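Ribonucleoside triphosphate reductase (Lactobacillus leichmannii, PDB 1L1L) catalyses the adenosylcobalamin-dependent reduction of ribonucleoside triphosphates to 2'-deoxyribonucleoside triphosphates, working as an allosterically regulated class II monomer. Local coordinates at residues I182-V187 / M280-N285; E423-I428 / K555-S560. All coordinates share one frame; numbering follows the deposited sequence.

In the fold
The two contacts sit on opposite sides of the chain's centre, their own centres 47 Å apart and their nearest atoms about 29 Å apart, so they do not touch. Interaction 1 lies far out, its centre about 30 Å from the centre of the chain, inside the B12-dependent insertion domain, where helix 275-289 lies against the edge strand of a small parallel sheet. Interaction 2 lies nearer the middle, its centre about 18 Å from that point, where the chain leaves strand 421-424 and meets the end of helix 551-557. Glu423 follows Cys419 by four residues; the Cys119-Cys419 disulfide seen in this model is probably the redox-active pair of the active site.

Interaction 1 of 2, residues I182-V187 / M280-N285; sequences IDLQLV and MLLDVN
Asn285 makes the polar part of this contact, giving an amide N-H to the carbonyl of Ile182. Asn285 ND2 lies 3.0 Å from Ile182 O and the bond is nearly straight, with an N-H...O angle of 169°. The acceptor falls close to the plane of the Asn285 amide, whereas the donor stands above the plane of the Ile182 carbonyl, tilted 37° out of it. With CG anti to the backbone N (chi1 -165°), the amide extends from the helix to the start of the strand. There Asn285 ND2 also touches Leu184 CB at 3.6 Å, and OD1 faces Ile182 CB.

Strand 183-187 is an edge strand of a three-stranded parallel sheet in the insertion domain, hydrogen-bonded to strand 249-253. Helix 275-289 runs antiparallel to it over one face of that sheet, the two segment axes 9.5 Å apart, and helix 224-236 packs beside Leu281 and Asn285. This insertion is probably what lets the monomer mimic the dimer of other ribonucleotide reductases.

The apolar part is built from four leucines. Leu184 CD2 lies 4.0 Å from Leu282 CD2 and 4.2 Å from Leu281 CB; the same methyl rests against a backbone carbonyl, 3.6 Å from Leu281 O. Leu186 divides its methyls: CD1 rests on Leu282 CG at 3.7 Å as the two side chains pass in opposite directions, and CD2 meets Leu281 CD1 at 3.9 Å.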
loop_
_atom_site.group_PDB
_atom_site.type_symbol
_atom_site.label_atom_id
_atom_site.label_comp_id
_atom_site.label_asym_id
_atom_site.label_seq_id
_atom_site.Cartn_x
_atom_site.Cartn_y
_atom_site.Cartn_z
ATOM N N ILE A 182 -17.745 28.871 -8.390
ATOM C CA ILE A 182 -18.962 28.143 -8.728
ATOM C C ILE A 182 -20.006 28.055 -7.623
ATOM O O ILE A 182 -19.688 27.801 -6.466
ATOM C CB ILE A 182 -18.627 26.704 -9.184
ATOM C CG1 ILE A 182 -17.669 26.747 -10.379
ATOM C CG2 ILE A 182 -19.907 25.951 -9.535
ATOM C CD1 ILE A 182 -18.203 27.485 -11.591
ATOM N N ASP A 183 -21.262 28.275 -8.002
ATOM C CA ASP A 183 -22.377 28.177 -7.070
ATOM C C ASP A 183 -22.796 26.709 -7.141
ATOM O O ASP A 183 -23.162 26.218 -8.213
ATOM C CB ASP A 183 -23.531 29.079 -7.516
ATOM C CG ASP A 183 -24.701 29.034 -6.556
ATOM O OD1 ASP A 183 -24.466 29.195 -5.336
ATOM O OD2 ASP A 183 -25.851 28.839 -7.011
ATOM N N LEU A 184 -22.736 26.008 -6.013
ATOM C CA LEU A 184 -23.061 24.581 -5.996
ATOM C C LEU A 184 -24.228 24.137 -5.124
ATOM O O LEU A 184 -24.325 24.489 -3.945
ATOM C CB LEU A 184 -21.818 23.782 -5.585
ATOM C CG LEU A 184 -21.948 22.259 -5.452
ATOM C CD1 LEU A 184 -22.219 21.664 -6.814
ATOM C CD2 LEU A 184 -20.662 21.681 -4.853
ATOM N N GLN A 185 -25.110 23.337 -5.714
ATOM C CA GLN A 185 -26.248 22.803 -4.987
ATOM C C GLN A 185 -26.216 21.298 -5.182
ATOM O O GLN A 185 -26.088 20.817 -6.305
ATOM C CB GLN A 185 -27.569 23.356 -5.533
ATOM C CG GLN A 185 -27.683 24.864 -5.525
ATOM C CD GLN A 185 -29.055 25.323 -5.979
ATOM O OE1 GLN A 185 -30.037 25.193 -5.245
ATOM N NE2 GLN A 185 -29.134 25.839 -7.197
ATOM N N LEU A 186 -26.313 20.563 -4.086
ATOM C CA LEU A 186 -26.306 19.108 -4.142
ATOM C C LEU A 186 -27.721 18.646 -3.823
ATOM O O LEU A 186 -28.236 18.889 -2.728
ATOM C CB LEU A 186 -25.310 18.536 -3.125
ATOM C CG LEU A 186 -23.868 19.041 -3.274
ATOM C CD1 LEU A 186 -22.974 18.377 -2.244
ATOM C CD2 LEU A 186 -23.370 18.749 -4.680
ATOM N N VAL A 187 -28.341 17.979 -4.793
ATOM C CA VAL A 187 -29.705 17.500 -4.645
ATOM C C VAL A 187 -29.811 16.027 -4.298
ATOM O O VAL A 187 -29.147 15.183 -4.897
ATOM C CB VAL A 187 -30.520 17.718 -5.936
ATOM C CG1 VAL A 187 -31.985 17.422 -5.676
ATOM C CG2 VAL A 187 -30.331 19.126 -6.440
ATOM N N MET A 280 -17.493 16.279 0.590
ATOM C CA MET A 280 -16.306 16.404 -0.242
ATOM C C MET A 280 -16.500 17.427 -1.356
ATOM O O MET A 280 -15.621 18.248 -1.610
ATOM C CB MET A 280 -15.949 15.050 -0.858
ATOM C CG MET A 280 -14.659 15.046 -1.650
ATOM S SD MET A 280 -14.646 13.726 -2.903
ATOM C CE MET A 280 -15.120 14.653 -4.353
ATOM N N LEU A 281 -17.643 17.380 -2.033
ATOM C CA LEU A 281 -17.904 18.314 -3.121
ATOM C C LEU A 281 -18.047 19.741 -2.593
ATOM O O LEU A 281 -17.604 20.694 -3.236
ATOM C CB LEU A 281 -19.175 17.920 -3.872
ATOM C CG LEU A 281 -19.062 16.633 -4.694
ATOM C CD1 LEU A 281 -20.463 16.163 -5.081
ATOM C CD2 LEU A 281 -18.191 16.868 -5.925
ATOM N N LEU A 282 -18.670 19.880 -1.433
ATOM C CA LEU A 282 -18.860 21.201 -0.835
ATOM C C LEU A 282 -17.528 21.779 -0.387
ATOM O O LEU A 282 -17.206 22.927 -0.699
ATOM C CB LEU A 282 -19.822 21.124 0.352
ATOM C CG LEU A 282 -21.265 20.755 -0.026
ATOM C CD1 LEU A 282 -22.101 20.648 1.227
ATOM C CD2 LEU A 282 -21.837 21.784 -0.996
ATOM N N ASP A 283 -16.746 20.979 0.335
ATOM C CA ASP A 283 -15.443 21.431 0.804
ATOM C C ASP A 283 -14.443 21.662 -0.330
ATOM O O ASP A 283 -13.642 22.599 -0.281
ATOM C CB ASP A 283 -14.890 20.439 1.826
ATOM C CG ASP A 283 -15.697 20.429 3.116
ATOM O OD1 ASP A 283 -16.368 21.447 3.411
ATOM O OD2 ASP A 283 -15.657 19.418 3.843
ATOM N N VAL A 284 -14.489 20.814 -1.355
ATOM C CA VAL A 284 -13.604 20.947 -2.503
ATOM C C VAL A 284 -13.951 22.216 -3.281
ATOM O O VAL A 284 -13.093 22.840 -3.924
ATOM C CB VAL A 284 -13.734 19.707 -3.436
ATOM C CG1 VAL A 284 -13.157 19.993 -4.801
ATOM C CG2 VAL A 284 -13.005 18.531 -2.806
ATOM N N ASN A 285 -15.219 22.602 -3.226
ATOM C CA ASN A 285 -15.646 23.794 -3.941
ATOM C C ASN A 285 -15.144 25.022 -3.172
ATOM O O ASN A 285 -14.695 25.995 -3.772
ATOM C CB ASN A 285 -17.171 23.798 -4.074
ATOM C CG ASN A 285 -17.664 24.792 -5.104
ATOM O OD1 ASN A 285 -17.112 24.904 -6.209
ATOM N ND2 ASN A 285 -18.718 25.516 -4.755
#

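Interaction 2 of 2, residues E423-I428 / K555-S560; sequences EVFPLI and KLAGAS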
loop_
_atom_site.group_PDB
_atom_site.type_symbol
_atom_site.label_atom_id
_atom_site.label_comp_id
_atom_site.label_asym_id
_atom_site.label_seq_id
_atom_site.Cartn_x
_atom_site.Cartn_y
_atom_site.Cartn_z
ATOM N N GLU A 423 5.949 -10.748 -2.273
ATOM C CA GLU A 423 6.798 -10.881 -1.102
ATOM C C GLU A 423 7.322 -12.293 -0.833
ATOM O O GLU A 423 6.581 -13.278 -0.885
ATOM C CB GLU A 423 6.059 -10.363 0.130
ATOM C CG GLU A 423 6.971 -10.046 1.292
ATOM C CD GLU A 423 6.504 -8.827 2.076
ATOM O OE1 GLU A 423 5.340 -8.828 2.530
ATOM O OE2 GLU A 423 7.299 -7.874 2.240
ATOM N N VAL A 424 8.613 -12.357 -0.548
ATOM C CA VAL A 424 9.290 -13.604 -0.253
ATOM C C VAL A 424 9.870 -13.565 1.158
ATOM O O VAL A 424 10.387 -12.540 1.618
ATOM C CB VAL A 424 10.411 -13.864 -1.281
ATOM C CG1 VAL A 424 11.175 -15.149 -0.923
ATOM C CG2 VAL A 424 9.799 -13.986 -2.673
ATOM N N PHE A 425 9.735 -14.684 1.863
ATOM C CA PHE A 425 10.248 -14.818 3.216
ATOM C C PHE A 425 11.367 -15.863 3.128
ATOM O O PHE A 425 11.119 -17.068 3.262
ATOM C CB PHE A 425 9.149 -15.317 4.160
ATOM C CG PHE A 425 7.902 -14.470 4.161
ATOM C CD1 PHE A 425 7.947 -13.131 4.536
ATOM C CD2 PHE A 425 6.674 -15.023 3.811
ATOM C CE1 PHE A 425 6.772 -12.354 4.562
ATOM C CE2 PHE A 425 5.504 -14.263 3.831
ATOM C CZ PHE A 425 5.555 -12.920 4.209
ATOM N N PRO A 426 12.604 -15.414 2.880
ATOM C CA PRO A 426 13.792 -16.269 2.756
ATOM C C PRO A 426 13.909 -17.407 3.773
ATOM O O PRO A 426 14.045 -18.570 3.388
ATOM C CB PRO A 426 14.944 -15.272 2.858
ATOM C CG PRO A 426 14.389 -14.078 2.144
ATOM C CD PRO A 426 12.955 -13.995 2.660
ATOM N N LEU A 427 13.871 -17.080 5.061
ATOM C CA LEU A 427 13.985 -18.104 6.094
ATOM C C LEU A 427 12.924 -19.192 5.955
ATOM O O LEU A 427 13.239 -20.389 5.975
ATOM C CB LEU A 427 13.898 -17.477 7.486
ATOM C CG LEU A 427 14.199 -18.409 8.663
ATOM C CD1 LEU A 427 15.563 -19.069 8.468
ATOM C CD2 LEU A 427 14.177 -17.614 9.964
ATOM N N ILE A 428 11.670 -18.781 5.798
ATOM C CA ILE A 428 10.574 -19.729 5.669
ATOM C C ILE A 428 10.626 -20.550 4.379
ATOM O O ILE A 428 10.366 -21.759 4.390
ATOM C CB ILE A 428 9.219 -19.006 5.776
ATOM C CG1 ILE A 428 9.124 -18.305 7.138
ATOM C CG2 ILE A 428 8.083 -19.999 5.607
ATOM C CD1 ILE A 428 7.886 -17.471 7.313
ATOM N N LYS A 555 2.190 -11.262 8.931
ATOM C CA LYS A 555 1.575 -11.903 10.094
ATOM C C LYS A 555 1.096 -13.307 9.728
ATOM O O LYS A 555 1.074 -14.197 10.574
ATOM C CB LYS A 555 0.391 -11.086 10.617
ATOM C CG LYS A 555 0.800 -9.751 11.214
ATOM C CD LYS A 555 -0.420 -8.923 11.570
ATOM C CE LYS A 555 -0.035 -7.474 11.827
ATOM N NZ LYS A 555 -1.246 -6.610 11.930
ATOM N N LEU A 556 0.714 -13.499 8.472
ATOM C CA LEU A 556 0.260 -14.816 8.021
ATOM C C LEU A 556 1.324 -15.874 8.306
ATOM O O LEU A 556 1.015 -16.974 8.773
ATOM C CB LEU A 556 -0.032 -14.813 6.518
ATOM C CG LEU A 556 -1.236 -14.032 5.989
ATOM C CD1 LEU A 556 -1.425 -14.348 4.505
ATOM C CD2 LEU A 556 -2.483 -14.425 6.748
ATOM N N ALA A 557 2.578 -15.524 8.038
ATOM C CA ALA A 557 3.703 -16.436 8.225
ATOM C C ALA A 557 4.495 -16.203 9.495
ATOM O O ALA A 557 5.468 -16.902 9.748
ATOM C CB ALA A 557 4.629 -16.347 7.021
ATOM N N GLY A 558 4.086 -15.218 10.292
ATOM C CA GLY A 558 4.794 -14.918 11.524
ATOM C C GLY A 558 6.216 -14.425 11.297
ATOM O O GLY A 558 7.094 -14.632 12.139
ATOM N N ALA A 559 6.449 -13.767 10.165
ATOM C CA ALA A 559 7.781 -13.266 9.845
ATOM C C ALA A 559 7.988 -11.817 10.292
ATOM O O ALA A 559 7.017 -11.089 10.510
ATOM C CB ALA A 559 8.018 -13.378 8.342
ATOM N N SER A 560 9.250 -11.414 10.460
ATOM C CA SER A 560 9.537 -10.022 10.809
ATOM C C SER A 560 9.099 -9.248 9.553
ATOM O O SER A 560 9.215 -9.757 8.437
ATOM C CB SER A 560 11.036 -9.818 11.102
ATOM O OG SER A 560 11.874 -10.384 10.101
#
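Phe425 and Ile428 both turn CG or CG1 anti to their own carbonyl carbon (chi1 -55° and -60°), which carries the ring and the isoleucine chain across to Ala557 and Ala559. Ile428 then continues fully extended, chi2 175°, so that its terminal methyl leads.

Two alanine methyls sit obliquely on the same side of the Phe425 ring. Ala559 CB lies by the CD1/CE1 half, 3.8 Å from Phe425 CD1; Ala557 CB lies by the CD2/CE2 half, 3.9 Å from Phe425 CE2. Ile428 brings CD1 to the same pair, 4.2 Å from Ala559 CB and only 3.5 Å from Ala557 CB, a tighter fit than ordinary carbon packing. Ile428 CD1 also lies 3.5 Å from Ala557 O, which also accepts a weak hydrogen bond from His22 ND1.

Here the end of one helix meets the start of another. Helix 551-557 closes in a Schellman motif with Gly558, at positive phi, as its C-prime residue: Ala559 N bonds back into the helix and Gly558 N makes a weak bond to Lys555 O. The turn presents the methyls of Ala557 and Ala559 to the same pair of side chains, Phe425 and Ile428, with Gly558 between the alanines. On the other side, Phe425 is the N-cap residue between strand 421-424 and helix 426-431, one helical turn before Ile428. That strand lies in a mixed sheet between strands 94-96 and 471-474. Val553 packs on the Phe425 side chain from within helix 551-557, while Ser560 N, just past the alanines, is held by Asp479 of helix 477-485.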